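Long-range contact in 433aa long hypothetical phosphoribosylglycinamide formyl transferase (Pyrococcus horikoshii, PDB 2DWC), which is of unknown function but belongs to the ATP-grasp superfamily and holds ADP in this model: residues L366-K378 with I389-K403. Sequence-based numbering, arbitrary orientation.
Sequences LSVPNATVRLFGK and IALAWDKDVEVAKRK. With SO4 (sulfate ion), chain F.
Strands 371-375 and 389-393 form an antiparallel ladder in the PurT-type C-terminal region, where Thr-372 with Leu-391 and Arg-374 with Ile-389 are the hydrogen-bonded pairs. The bond from Leu-391 N to Thr-372 O, 2.9 Å, is almost straight, 176° at the hydrogen. One more rung, Trp-393 N to Asn-370 O at 3.0 Å, carries the bonding one residue beyond the start of strand 371-375. Here the indole lies over the chain: Asn-370 O sits 3.4 Å above the Trp-393 ring plane, and Asn-370 CB makes a CH-pi contact 4.0 Å from the centroid of the Trp-393 five-membered ring. With chi1 at 40°, Trp-393 CG stands between its own backbone N and carbonyl carbon, which swings the ring across the neighbouring strand.

On the face that carries Ala-371, Val-373, Ala-390 and Ala-392, Ala-371 CB meets Ala-392 CB at 3.9 Å. Lys-403 comes in from the helix, its CG against Val-368 CG1, then bends at chi3 (-81°) to give NZ to Pro-369 O at 2.8 Å, from above the carbonyl plane. A water bound by Lys-403 NZ, Asn-370 ND2, Trp-393 O and Asp-394 OD2 ties this corner together. At the far end, Phe-376 CZ packs on Ile-389 CG2 at 4.0 Å, the two side chains crossing at about a right angle.

Arg-374 crosses Leu-391 at a slant, its CD touching Leu-391 CD1, and pairs its NH2 with Glu-37 of the second subunit. Strand 343-349 flanks strand 386-393 on the edge away from 371-375; Val-407 of helix 397-409 packs on Val-373 and Ala-390, and helix 303-306 meets Leu-391 and Trp-393.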
ATOM      1  N   LEU B 366     -16.992   4.600  -6.797  1.00 16.40           N
ATOM      2  CA  LEU B 366     -16.055   5.164  -5.819  1.00 16.40           C
ATOM      3  C   LEU B 366     -16.702   6.124  -4.822  1.00 19.23           C
ATOM      4  O   LEU B 366     -16.021   6.773  -4.039  1.00 19.26           O
ATOM      5  CB  LEU B 366     -14.841   5.807  -6.536  1.00 15.65           C
ATOM      6  CG  LEU B 366     -14.092   4.799  -7.441  1.00 19.50           C
ATOM      7  CD1 LEU B 366     -12.788   5.474  -7.938  1.00 22.74           C
ATOM      8  CD2 LEU B 366     -13.711   3.515  -6.682  1.00 21.95           C
ATOM      9  N   SER B 367     -18.031   6.219  -4.871  1.00 16.42           N
ATOM     10  CA  SER B 367     -18.772   7.062  -3.916  1.00 17.31           C
ATOM     11  C   SER B 367     -19.301   6.168  -2.774  1.00 21.27           C
ATOM     12  O   SER B 367     -19.805   6.656  -1.749  1.00 21.52           O
ATOM     13  CB  SER B 367     -19.947   7.773  -4.631  1.00 15.49           C
ATOM     14  OG  SER B 367     -19.516   8.896  -5.383  1.00 20.35           O
ATOM     15  N   VAL B 368     -19.204   4.860  -2.954  1.00 19.46           N
ATOM     16  CA  VAL B 368     -19.631   3.898  -1.917  1.00 18.62           C
ATOM     17  C   VAL B 368     -18.658   3.954  -0.740  1.00 22.49           C
ATOM     18  O   VAL B 368     -17.426   3.730  -0.885  1.00 20.82           O
ATOM     19  CB  VAL B 368     -19.684   2.467  -2.500  1.00 19.76           C
ATOM     20  CG1 VAL B 368     -20.056   1.438  -1.393  1.00 22.04           C
ATOM     21  CG2 VAL B 368     -20.677   2.426  -3.680  1.00 19.07           C
ATOM     22  N   PRO B 369     -19.159   4.251   0.460  1.00 18.68           N
ATOM     23  CA  PRO B 369     -18.255   4.324   1.621  1.00 18.98           C
ATOM     24  C   PRO B 369     -17.722   2.970   2.070  1.00 18.42           C
ATOM     25  O   PRO B 369     -18.372   1.918   1.862  1.00 19.22           O
ATOM     26  CB  PRO B 369     -19.119   5.000   2.708  1.00 27.25           C
ATOM     27  CG  PRO B 369     -20.500   4.615   2.336  1.00 32.22           C
ATOM     28  CD  PRO B 369     -20.533   4.689   0.812  1.00 25.47           C
ATOM     29  N   ASN B 370     -16.519   3.011   2.646  1.00 19.90           N
ATOM     30  CA  ASN B 370     -15.851   1.817   3.178  1.00 20.19           C
ATOM     31  C   ASN B 370     -15.559   0.784   2.100  1.00 19.66           C
ATOM     32  O   ASN B 370     -15.698  -0.416   2.319  1.00 18.94           O
ATOM     33  CB  ASN B 370     -16.712   1.150   4.265  1.00 22.36           C
ATOM     34  CG  ASN B 370     -17.070   2.115   5.401  1.00 28.31           C
ATOM     35  OD1 ASN B 370     -16.330   3.041   5.701  1.00 26.16           O
ATOM     36  ND2 ASN B 370     -18.205   1.873   6.053  1.00 29.23           N
ATOM     37  N   ALA B 371     -15.219   1.262   0.910  1.00 19.56           N
ATOM     38  CA  ALA B 371     -14.825   0.359  -0.159  1.00 18.71           C
ATOM     39  C   ALA B 371     -13.918   1.137  -1.094  1.00 18.94           C
ATOM     40  O   ALA B 371     -13.817   2.362  -1.024  1.00 18.04           O
ATOM     41  CB  ALA B 371     -16.028  -0.102  -0.930  1.00 17.43           C
ATOM     42  N   THR B 372     -13.219   0.405  -1.949  1.00 19.57           N
ATOM     43  CA  THR B 372     -12.421   1.061  -2.976  1.00 21.27           C
ATOM     44  C   THR B 372     -12.125   0.019  -4.028  1.00 19.80           C
ATOM     45  O   THR B 372     -12.648  -1.087  -3.946  1.00 17.99           O
ATOM     46  CB  THR B 372     -11.104   1.715  -2.436  1.00 22.66           C
ATOM     47  OG1 THR B 372     -10.557   2.545  -3.489  1.00 20.53           O
ATOM     48  CG2 THR B 372     -10.076   0.656  -2.019  1.00 21.42           C
ATOM     49  N   VAL B 373     -11.353   0.370  -5.059  1.00 16.50           N
ATOM     50  CA  VAL B 373     -11.014  -0.640  -6.047  1.00 14.35           C
ATOM     51  C   VAL B 373      -9.505  -0.619  -6.292  1.00 16.27           C
ATOM     52  O   VAL B 373      -8.818   0.373  -5.988  1.00 18.72           O
ATOM     53  CB  VAL B 373     -11.706  -0.394  -7.444  1.00 19.68           C
ATOM     54  CG1 VAL B 373     -13.264  -0.423  -7.295  1.00 19.80           C
ATOM     55  CG2 VAL B 373     -11.236   0.918  -8.011  1.00 20.40           C
ATOM     56  N   ARG B 374      -8.995  -1.724  -6.808  1.00 15.47           N
ATOM     57  CA  ARG B 374      -7.576  -1.799  -7.223  1.00 15.92           C
ATOM     58  C   ARG B 374      -7.673  -2.300  -8.653  1.00 16.91           C
ATOM     59  O   ARG B 374      -8.385  -3.302  -8.923  1.00 17.43           O
ATOM     60  CB  ARG B 374      -6.741  -2.752  -6.350  1.00 19.60           C
ATOM     61  CG  ARG B 374      -5.988  -2.005  -5.237  1.00 25.35           C
ATOM     62  CD  ARG B 374      -6.775  -1.800  -3.988  1.00 34.93           C
ATOM     63  NE  ARG B 374      -6.017  -0.983  -3.025  1.00 31.62           N
ATOM     64  CZ  ARG B 374      -5.964   0.359  -3.074  1.00 37.11           C
ATOM     65  NH1 ARG B 374      -6.629   1.017  -4.033  1.00 34.87           N
ATOM     66  NH2 ARG B 374      -5.226   1.047  -2.203  1.00 29.90           N
ATOM     67  N   LEU B 375      -6.993  -1.598  -9.577  1.00 13.13           N
ATOM     68  CA  LEU B 375      -7.042  -1.947 -11.000  1.00 14.37           C
ATOM     69  C   LEU B 375      -5.591  -2.345 -11.256  1.00 14.78           C
ATOM     70  O   LEU B 375      -4.668  -1.557 -10.987  1.00 16.24           O
ATOM     71  CB  LEU B 375      -7.470  -0.710 -11.799  1.00 15.72           C
ATOM     72  CG  LEU B 375      -8.890  -0.208 -11.403  1.00 16.06           C
ATOM     73  CD1 LEU B 375      -9.229   1.093 -12.201  1.00 17.16           C
ATOM     74  CD2 LEU B 375      -9.945  -1.304 -11.783  1.00 18.61           C
ATOM     75  N   PHE B 376      -5.418  -3.518 -11.865  1.00 13.08           N
ATOM     76  CA  PHE B 376      -4.086  -4.103 -11.907  1.00 12.75           C
ATOM     77  C   PHE B 376      -3.113  -3.584 -12.899  1.00 14.87           C
ATOM     78  O   PHE B 376      -1.921  -3.862 -12.765  1.00 16.22           O
ATOM     79  CB  PHE B 376      -4.176  -5.646 -12.038  1.00 14.35           C
ATOM     80  CG  PHE B 376      -5.066  -6.309 -10.979  1.00 14.45           C
ATOM     81  CD1 PHE B 376      -5.141  -5.808  -9.678  1.00 18.89           C
ATOM     82  CD2 PHE B 376      -5.772  -7.484 -11.305  1.00 16.20           C
ATOM     83  CE1 PHE B 376      -5.913  -6.465  -8.694  1.00 18.23           C
ATOM     84  CE2 PHE B 376      -6.528  -8.135 -10.332  1.00 18.16           C
ATOM     85  CZ  PHE B 376      -6.598  -7.631  -9.043  1.00 17.05           C
ATOM     86  N   GLY B 377      -3.574  -2.837 -13.894  1.00 14.43           N
ATOM     87  CA  GLY B 377      -2.589  -2.342 -14.848  1.00 17.38           C
ATOM     88  C   GLY B 377      -2.283  -3.268 -16.002  1.00 16.58           C
ATOM     89  O   GLY B 377      -1.339  -3.006 -16.755  1.00 15.13           O
ATOM     90  N   LYS B 378      -3.065  -4.340 -16.183  1.00 14.36           N
ATOM     91  CA  LYS B 378      -2.756  -5.283 -17.275  1.00 11.93           C
ATOM     92  C   LYS B 378      -3.019  -4.553 -18.588  1.00 13.13           C
ATOM     93  O   LYS B 378      -4.080  -4.035 -18.807  1.00 15.59           O
ATOM     94  CB  LYS B 378      -3.622  -6.543 -17.166  1.00 13.07           C
ATOM     95  CG  LYS B 378      -3.243  -7.330 -15.917  1.00 14.49           C
ATOM     96  CD  LYS B 378      -4.144  -8.569 -15.719  1.00 17.13           C
ATOM     97  CE  LYS B 378      -3.727  -9.229 -14.387  1.00 18.71           C
ATOM     98  NZ  LYS B 378      -4.459 -10.547 -14.177  1.00 18.50           N
ATOM     99  N   ILE B 389      -9.992  -5.626  -8.606  1.00 16.84           N
ATOM    100  CA  ILE B 389     -10.878  -6.128  -7.548  1.00 16.91           C
ATOM    101  C   ILE B 389     -11.543  -4.967  -6.830  1.00 18.52           C
ATOM    102  O   ILE B 389     -10.992  -3.868  -6.757  1.00 17.49           O
ATOM    103  CB  ILE B 389     -10.152  -6.913  -6.394  1.00 17.62           C
ATOM    104  CG1 ILE B 389      -8.934  -6.103  -5.888  1.00 19.65           C
ATOM    105  CG2 ILE B 389      -9.831  -8.329  -6.832  1.00 24.28           C
ATOM    106  CD1 ILE B 389      -8.459  -6.565  -4.516  1.00 27.86           C
ATOM    107  N   ALA B 390     -12.743  -5.215  -6.310  1.00 18.31           N
ATOM    108  CA  ALA B 390     -13.374  -4.247  -5.432  1.00 16.60           C
ATOM    109  C   ALA B 390     -13.043  -4.790  -4.017  1.00 21.04           C
ATOM    110  O   ALA B 390     -13.049  -6.012  -3.795  1.00 19.95           O
ATOM    111  CB  ALA B 390     -14.927  -4.240  -5.637  1.00 21.13           C
ATOM    112  N   LEU B 391     -12.737  -3.887  -3.079  1.00 15.49           N
ATOM    113  CA  LEU B 391     -12.411  -4.251  -1.681  1.00 17.71           C
ATOM    114  C   LEU B 391     -13.403  -3.486  -0.813  1.00 21.32           C
ATOM    115  O   LEU B 391     -13.657  -2.321  -1.076  1.00 18.78           O
ATOM    116  CB  LEU B 391     -11.036  -3.715  -1.288  1.00 23.83           C
ATOM    117  CG  LEU B 391      -9.766  -4.533  -1.440  1.00 42.51           C
ATOM    118  CD1 LEU B 391      -8.563  -3.643  -1.076  1.00 34.31           C
ATOM    119  CD2 LEU B 391      -9.829  -5.735  -0.506  1.00 44.70           C
ATOM    120  N   ALA B 392     -13.935  -4.108   0.231  1.00 17.91           N
ATOM    121  CA  ALA B 392     -14.860  -3.393   1.093  1.00 18.38           C
ATOM    122  C   ALA B 392     -14.668  -3.916   2.516  1.00 18.59           C
ATOM    123  O   ALA B 392     -14.351  -5.093   2.702  1.00 20.87           O
ATOM    124  CB  ALA B 392     -16.312  -3.633   0.648  1.00 21.47           C
ATOM    125  N   TRP B 393     -14.878  -3.064   3.514  1.00 18.69           N
ATOM    126  CA  TRP B 393     -14.727  -3.529   4.910  1.00 16.55           C
ATOM    127  C   TRP B 393     -15.927  -3.075   5.747  1.00 18.22           C
ATOM    128  O   TRP B 393     -16.583  -2.078   5.430  1.00 21.46           O
ATOM    129  CB  TRP B 393     -13.453  -2.956   5.522  1.00 18.99           C
ATOM    130  CG  TRP B 393     -13.176  -1.473   5.140  1.00 18.52           C
ATOM    131  CD1 TRP B 393     -13.490  -0.363   5.885  1.00 20.72           C
ATOM    132  CD2 TRP B 393     -12.634  -0.972   3.895  1.00 18.89           C
ATOM    133  NE1 TRP B 393     -13.193   0.791   5.183  1.00 22.53           N
ATOM    134  CE2 TRP B 393     -12.664   0.442   3.964  1.00 19.16           C
ATOM    135  CE3 TRP B 393     -12.136  -1.581   2.730  1.00 20.02           C
ATOM    136  CZ2 TRP B 393     -12.206   1.265   2.911  1.00 19.59           C
ATOM    137  CZ3 TRP B 393     -11.683  -0.761   1.672  1.00 16.54           C
ATOM    138  CH2 TRP B 393     -11.718   0.646   1.778  1.00 19.99           C
ATOM    139  N   ASP B 394     -16.160  -3.786   6.842  1.00 20.65           N
ATOM    140  CA  ASP B 394     -17.288  -3.430   7.722  1.00 18.94           C
ATOM    141  C   ASP B 394     -17.171  -4.285   8.969  1.00 19.58           C
ATOM    142  O   ASP B 394     -16.550  -5.322   8.963  1.00 26.22           O
ATOM    143  CB  ASP B 394     -18.615  -3.749   7.044  1.00 20.66           C
ATOM    144  CG  ASP B 394     -19.800  -3.107   7.758  1.00 34.37           C
ATOM    145  OD1 ASP B 394     -20.420  -3.757   8.626  1.00 28.58           O
ATOM    146  OD2 ASP B 394     -20.084  -1.940   7.450  1.00 27.59           O
ATOM    147  N   LYS B 395     -17.781  -3.821  10.053  1.00 29.10           N
ATOM    148  CA  LYS B 395     -17.790  -4.604  11.281  1.00 22.33           C
ATOM    149  C   LYS B 395     -18.499  -5.917  11.044  1.00 19.87           C
ATOM    150  O   LYS B 395     -18.266  -6.909  11.760  1.00 27.55           O
ATOM    151  CB  LYS B 395     -18.502  -3.809  12.376  1.00 29.81           C
ATOM    152  CG  LYS B 395     -17.647  -2.703  12.923  1.00 41.19           C
ATOM    153  CD  LYS B 395     -18.361  -1.893  14.004  1.00 53.74           C
ATOM    154  CE  LYS B 395     -17.413  -0.852  14.624  1.00 53.03           C
ATOM    155  NZ  LYS B 395     -16.835   0.073  13.603  1.00 60.79           N
ATOM    156  N   ASP B 396     -19.393  -5.943  10.062  1.00 24.01           N
ATOM    157  CA  ASP B 396     -20.155  -7.147   9.727  1.00 24.99           C
ATOM    158  C   ASP B 396     -19.639  -7.667   8.398  1.00 25.43           C
ATOM    159  O   ASP B 396     -19.819  -7.005   7.357  1.00 23.09           O
ATOM    160  CB  ASP B 396     -21.649  -6.779   9.614  1.00 27.43           C
ATOM    161  CG  ASP B 396     -22.568  -7.974   9.354  1.00 34.88           C
ATOM    162  OD1 ASP B 396     -23.778  -7.843   9.649  1.00 44.00           O
ATOM    163  OD2 ASP B 396     -22.144  -9.029   8.855  1.00 36.09           O
ATOM    164  N   VAL B 397     -19.010  -8.839   8.435  1.00 23.78           N
ATOM    165  CA  VAL B 397     -18.454  -9.446   7.218  1.00 24.20           C
ATOM    166  C   VAL B 397     -19.474  -9.649   6.091  1.00 24.02           C
ATOM    167  O   VAL B 397     -19.134  -9.528   4.913  1.00 22.19           O
ATOM    168  CB  VAL B 397     -17.705 -10.776   7.569  1.00 29.03           C
ATOM    169  CG1 VAL B 397     -18.687 -11.861   7.951  1.00 27.13           C
ATOM    170  CG2 VAL B 397     -16.821 -11.237   6.387  1.00 21.88           C
ATOM    171  N   GLU B 398     -20.751  -9.905   6.421  1.00 23.53           N
ATOM    172  CA  GLU B 398     -21.739 -10.093   5.367  1.00 24.70           C
ATOM    173  C   GLU B 398     -22.055  -8.774   4.667  1.00 21.71           C
ATOM    174  O   GLU B 398     -22.374  -8.771   3.474  1.00 26.27           O
ATOM    175  CB  GLU B 398     -23.028 -10.748   5.934  1.00 29.51           C
ATOM    176  CG  GLU B 398     -22.740 -12.129   6.552  1.00 39.34           C
ATOM    177  CD  GLU B 398     -23.997 -12.878   7.000  1.00 51.65           C
ATOM    178  OE1 GLU B 398     -25.039 -12.232   7.266  1.00 51.69           O
ATOM    179  OE2 GLU B 398     -23.935 -14.126   7.101  1.00 51.21           O
ATOM    180  N   VAL B 399     -21.969  -7.666   5.399  1.00 22.97           N
ATOM    181  CA  VAL B 399     -22.184  -6.354   4.821  1.00 24.86           C
ATOM    182  C   VAL B 399     -20.996  -6.090   3.865  1.00 24.69           C
ATOM    183  O   VAL B 399     -21.178  -5.622   2.742  1.00 24.58           O
ATOM    184  CB  VAL B 399     -22.232  -5.268   5.909  1.00 23.76           C
ATOM    185  CG1 VAL B 399     -22.266  -3.897   5.245  1.00 26.18           C
ATOM    186  CG2 VAL B 399     -23.504  -5.453   6.791  1.00 27.43           C
ATOM    187  N   ALA B 400     -19.787  -6.398   4.309  1.00 22.92           N
ATOM    188  CA  ALA B 400     -18.620  -6.199   3.417  1.00 23.17           C
ATOM    189  C   ALA B 400     -18.716  -7.065   2.157  1.00 20.65           C
ATOM    190  O   ALA B 400     -18.408  -6.576   1.060  1.00 20.72           O
ATOM    191  CB  ALA B 400     -17.324  -6.483   4.177  1.00 24.32           C
ATOM    192  N   LYS B 401     -19.143  -8.332   2.285  1.00 21.80           N
ATOM    193  CA  LYS B 401     -19.315  -9.204   1.111  1.00 24.73           C
ATOM    194  C   LYS B 401     -20.293  -8.594   0.107  1.00 29.86           C
ATOM    195  O   LYS B 401     -20.014  -8.515  -1.101  1.00 22.77           O
ATOM    196  CB  LYS B 401     -19.853 -10.600   1.513  1.00 25.64           C
ATOM    197  CG  LYS B 401     -18.926 -11.428   2.363  1.00 29.01           C
ATOM    198  CD  LYS B 401     -19.634 -12.645   2.935  1.00 29.11           C
ATOM    199  CE  LYS B 401     -20.115 -13.610   1.835  1.00 29.72           C
ATOM    200  NZ  LYS B 401     -20.796 -14.801   2.451  1.00 37.75           N
ATOM    201  N   ARG B 402     -21.459  -8.155   0.595  1.00 25.40           N
ATOM    202  CA  ARG B 402     -22.444  -7.581  -0.317  1.00 25.53           C
ATOM    203  C   ARG B 402     -21.941  -6.285  -0.912  1.00 21.48           C
ATOM    204  O   ARG B 402     -22.171  -6.011  -2.091  1.00 23.90           O
ATOM    205  CB  ARG B 402     -23.793  -7.340   0.392  1.00 23.45           C
ATOM    206  CG  ARG B 402     -24.657  -8.597   0.510  1.00 40.65           C
ATOM    207  CD  ARG B 402     -26.063  -8.271   1.094  1.00 44.16           C
ATOM    208  NE  ARG B 402     -25.982  -7.560   2.379  1.00 46.20           N
ATOM    209  CZ  ARG B 402     -25.986  -8.140   3.580  1.00 50.24           C
ATOM    210  NH1 ARG B 402     -26.082  -9.465   3.699  1.00 52.82           N
ATOM    211  NH2 ARG B 402     -25.873  -7.393   4.668  1.00 50.52           N
ATOM    212  N   LYS B 403     -21.240  -5.481  -0.121  1.00 22.85           N
ATOM    213  CA  LYS B 403     -20.737  -4.225  -0.648  1.00 21.22           C
ATOM    214  C   LYS B 403     -19.653  -4.372  -1.734  1.00 19.33           C
ATOM    215  O   LYS B 403     -19.692  -3.641  -2.749  1.00 21.06           O
ATOM    216  CB  LYS B 403     -20.211  -3.392   0.483  1.00 20.06           C
ATOM    217  CG  LYS B 403     -19.734  -2.043   0.081  1.00 24.25           C
ATOM    218  CD  LYS B 403     -19.472  -1.229   1.327  1.00 23.15           C
ATOM    219  CE  LYS B 403     -20.770  -0.641   1.883  1.00 26.87           C
ATOM    220  NZ  LYS B 403     -20.490   0.355   2.951  1.00 24.01           N
TER
HETATM  221  S   SO4 F 601      -3.093 -13.537 -16.322  1.00 39.75           S
HETATM  222  O1  SO4 F 601      -3.886 -14.312 -17.333  1.00 59.54           O
HETATM  223  O2  SO4 F 601      -2.897 -14.397 -15.107  1.00 47.80           O
HETATM  224  O3  SO4 F 601      -1.764 -13.168 -16.913  1.00 44.14           O
HETATM  225  O4  SO4 F 601      -3.843 -12.289 -15.965  1.00 37.08           O
HETATM  226  O   HOH W   1     -19.158  -1.025   5.178  1.00 31.03           O